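Long-range contact in UTP--glucose-1-phosphate uridylyltransferase (PDB 6KNL), which catalyses the formation of UDP-alpha-D-glucose and diphosphate from UTP and alpha-D-glucose 1-phosphate: residues A[154-159]-A[210-215]. The protein carries 1 engineered substitution. Numbering follows the deposited sequence.
Sequences QAAQIM and YVLPAK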
ATOM      1  N   GLN A 154      -0.821  12.142  37.376  1.00 46.49           N
ATOM      2  CA  GLN A 154       0.193  13.135  36.904  1.00 44.82           C
ATOM      3  C   GLN A 154       1.550  12.413  36.828  1.00 39.63           C
ATOM      4  O   GLN A 154       2.597  13.073  36.901  1.00 36.99           O
ATOM      5  CB  GLN A 154       0.142  14.400  37.774  1.00 48.60           C
ATOM      6  CG  GLN A 154       0.158  15.713  36.980  1.00 54.38           C
ATOM      7  CD  GLN A 154      -1.047  15.987  36.098  1.00 55.33           C
ATOM      8  OE1 GLN A 154      -1.082  16.977  35.368  1.00 56.17           O
ATOM      9  NE2 GLN A 154      -2.050  15.123  36.144  1.00 50.60           N
ATOM     10  N   ALA A 155       1.501  11.095  36.617  1.00 37.41           N
ATOM     11  CA  ALA A 155       2.650  10.190  36.394  1.00 37.40           C
ATOM     12  C   ALA A 155       2.770   9.837  34.906  1.00 35.40           C
ATOM     13  O   ALA A 155       1.783   9.326  34.347  1.00 33.88           O
ATOM     14  CB  ALA A 155       2.462   8.938  37.212  1.00 38.03           C
ATOM     15  N   ALA A 156       3.940  10.069  34.298  1.00 33.72           N
ATOM     16  CA  ALA A 156       4.253   9.626  32.917  1.00 33.45           C
ATOM     17  C   ALA A 156       3.748   8.189  32.740  1.00 33.11           C
ATOM     18  O   ALA A 156       3.884   7.388  33.702  1.00 31.50           O
ATOM     19  CB  ALA A 156       5.731   9.712  32.627  1.00 33.83           C
ATOM     20  N   GLN A 157       3.160   7.897  31.575  1.00 31.30           N
ATOM     21  CA  GLN A 157       2.576   6.573  31.236  1.00 32.46           C
ATOM     22  C   GLN A 157       3.341   5.979  30.055  1.00 31.41           C
ATOM     23  O   GLN A 157       3.636   6.710  29.097  1.00 30.15           O
ATOM     24  CB  GLN A 157       1.087   6.670  30.900  1.00 32.17           C
ATOM     25  CG  GLN A 157       0.201   7.138  32.054  1.00 32.62           C
ATOM     26  CD  GLN A 157       0.202   6.223  33.260  1.00 33.65           C
ATOM     27  OE1 GLN A 157      -0.164   5.044  33.192  1.00 35.44           O
ATOM     28  NE2 GLN A 157       0.593   6.776  34.396  1.00 31.40           N
ATOM     29  N   ILE A 158       3.646   4.687  30.139  1.00 32.20           N
ATOM     30  CA  ILE A 158       4.363   3.934  29.077  1.00 30.36           C
ATOM     31  C   ILE A 158       3.581   2.667  28.797  1.00 28.53           C
ATOM     32  O   ILE A 158       3.550   1.801  29.667  1.00 28.14           O
ATOM     33  CB  ILE A 158       5.802   3.646  29.515  1.00 32.52           C
ATOM     34  CG1 ILE A 158       6.535   4.967  29.771  1.00 33.07           C
ATOM     35  CG2 ILE A 158       6.496   2.750  28.496  1.00 34.17           C
ATOM     36  CD1 ILE A 158       8.029   4.879  29.691  1.00 35.07           C
ATOM     37  N   MET A 159       2.958   2.594  27.626  1.00 28.40           N
ATOM     38  CA  MET A 159       2.085   1.451  27.280  1.00 27.93           C
ATOM     39  C   MET A 159       2.970   0.216  27.125  1.00 28.33           C
ATOM     40  O   MET A 159       4.049   0.336  26.479  1.00 28.45           O
ATOM     41  CB  MET A 159       1.276   1.682  26.002  1.00 28.14           C
ATOM     42  CG  MET A 159       0.217   0.602  25.779  1.00 27.77           C
ATOM     43  SD  MET A 159      -0.909   0.926  24.427  1.00 28.26           S
ATOM     44  CE  MET A 159      -1.551   2.519  24.947  1.00 29.24           C
ATOM     45  N   TYR A 210       3.116   6.533  24.413  1.00 30.91           N
ATOM     46  CA  TYR A 210       3.577   7.242  25.633  1.00 31.61           C
ATOM     47  C   TYR A 210       2.623   8.399  25.920  1.00 29.10           C
ATOM     48  O   TYR A 210       1.980   8.881  24.992  1.00 28.21           O
ATOM     49  CB  TYR A 210       5.030   7.702  25.477  1.00 33.04           C
ATOM     50  CG  TYR A 210       5.996   6.653  24.973  1.00 34.24           C
ATOM     51  CD1 TYR A 210       6.007   6.263  23.641  1.00 33.86           C
ATOM     52  CD2 TYR A 210       6.938   6.079  25.810  1.00 34.58           C
ATOM     53  CE1 TYR A 210       6.905   5.319  23.167  1.00 33.91           C
ATOM     54  CE2 TYR A 210       7.855   5.145  25.348  1.00 35.42           C
ATOM     55  CZ  TYR A 210       7.841   4.760  24.019  1.00 36.03           C
ATOM     56  OH  TYR A 210       8.736   3.828  23.563  1.00 36.31           O
ATOM     57  N   VAL A 211       2.519   8.777  27.190  1.00 28.41           N
ATOM     58  CA  VAL A 211       1.970  10.088  27.650  1.00 27.43           C
ATOM     59  C   VAL A 211       3.042  10.672  28.563  1.00 27.64           C
ATOM     60  O   VAL A 211       3.419   9.982  29.496  1.00 27.25           O
ATOM     61  CB  VAL A 211       0.614   9.933  28.360  1.00 26.62           C
ATOM     62  CG1 VAL A 211      -0.011  11.278  28.695  1.00 27.13           C
ATOM     63  CG2 VAL A 211      -0.345   9.106  27.525  1.00 26.23           C
ATOM     64  N   LEU A 212       3.562  11.851  28.228  1.00 29.24           N
ATOM     65  CA  LEU A 212       4.797  12.430  28.813  1.00 29.13           C
ATOM     66  C   LEU A 212       4.543  13.888  29.156  1.00 29.77           C
ATOM     67  O   LEU A 212       3.790  14.545  28.456  1.00 30.06           O
ATOM     68  CB  LEU A 212       5.935  12.348  27.799  1.00 29.43           C
ATOM     69  CG  LEU A 212       6.278  10.962  27.265  1.00 30.53           C
ATOM     70  CD1 LEU A 212       7.381  11.071  26.224  1.00 30.35           C
ATOM     71  CD2 LEU A 212       6.681  10.005  28.381  1.00 30.64           C
ATOM     72  N   PRO A 213       5.163  14.425  30.229  1.00 31.22           N
ATOM     73  CA  PRO A 213       5.115  15.860  30.503  1.00 33.82           C
ATOM     74  C   PRO A 213       6.096  16.640  29.613  1.00 34.11           C
ATOM     75  O   PRO A 213       7.091  16.069  29.211  1.00 35.86           O
ATOM     76  CB  PRO A 213       5.526  15.927  31.985  1.00 34.30           C
ATOM     77  CG  PRO A 213       6.480  14.766  32.144  1.00 32.86           C
ATOM     78  CD  PRO A 213       5.946  13.683  31.228  1.00 30.87           C
ATOM     79  N   ALA A 214       5.797  17.914  29.342  1.00 35.77           N
ATOM     80  CA  ALA A 214       6.600  18.825  28.484  1.00 37.41           C
ATOM     81  C   ALA A 214       8.048  18.844  28.962  1.00 39.47           C
ATOM     82  O   ALA A 214       8.941  18.968  28.118  1.00 41.40           O
ATOM     83  CB  ALA A 214       6.026  20.221  28.507  1.00 38.00           C
ATOM     84  N   LYS A 215       8.237  18.775  30.284  1.00 44.49           N
ATOM     85  CA  LYS A 215       9.546  18.670  30.990  1.00 46.27           C
ATOM     86  C   LYS A 215      10.525  17.797  30.186  1.00 41.36           C
ATOM     87  O   LYS A 215      11.725  18.135  30.168  1.00 41.99           O
ATOM     88  CB  LYS A 215       9.314  18.073  32.386  1.00 53.42           C
ATOM     89  CG  LYS A 215      10.246  18.554  33.492  1.00 59.48           C
ATOM     90  CD  LYS A 215      10.049  17.850  34.835  1.00 65.49           C
ATOM     91  CE  LYS A 215       8.643  17.971  35.397  1.00 67.50           C
ATOM     92  NZ  LYS A 215       8.637  17.939  36.881  1.00 66.84           N
TER
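The phenol ring of Tyr210 meets Ile158 obliquely, its CD2 4.1 Å from Ile158 CG1 and its CE2 beside CG2, while Leu233 of helix 233-240 also packs on this tyrosine. Tyr210 and Ile158 form a non-hydrogen-bonded antiparallel pair. With CG1 beside the backbone N (chi1 -60°), the isoleucine can turn both branches to the ring. The Tyr210 side chain also lies about 3 Å, between nearest atoms, from that of Val206, which binds UDP-alpha-D-glucose. Farther along, Ala156 CB packs 4.2 Å from Pro213 CD, and Ile237 touches both Ile158 and Leu212.

Gln157 and Val211 leave from the opposite face of the sheet, CB to CB 4.2 Å. The bent glutamine chain (chi2 -62°) folds back to the loop just before its strand, where NE2 donates to Ala155 O over 2.8 Å, from above the carbonyl plane; NE2 also hydrogen-bonds to Glu247, and OE1 to Ser185. Two nearly straight backbone hydrogen bonds, Gln157 N to Val211 O and Val211 N to Gln157 O, each 3.0 Å, close the pair.

Strand 209-212 joins strands 156-162 and 125-128 in the mixed sheet of this GT-A nucleotidyltransferase. Apolar contacts and reciprocal backbone hydrogen bonds hold 156-162 and 209-212 together, while the buried glutamine amide is satisfied without drawing on strand 209-212.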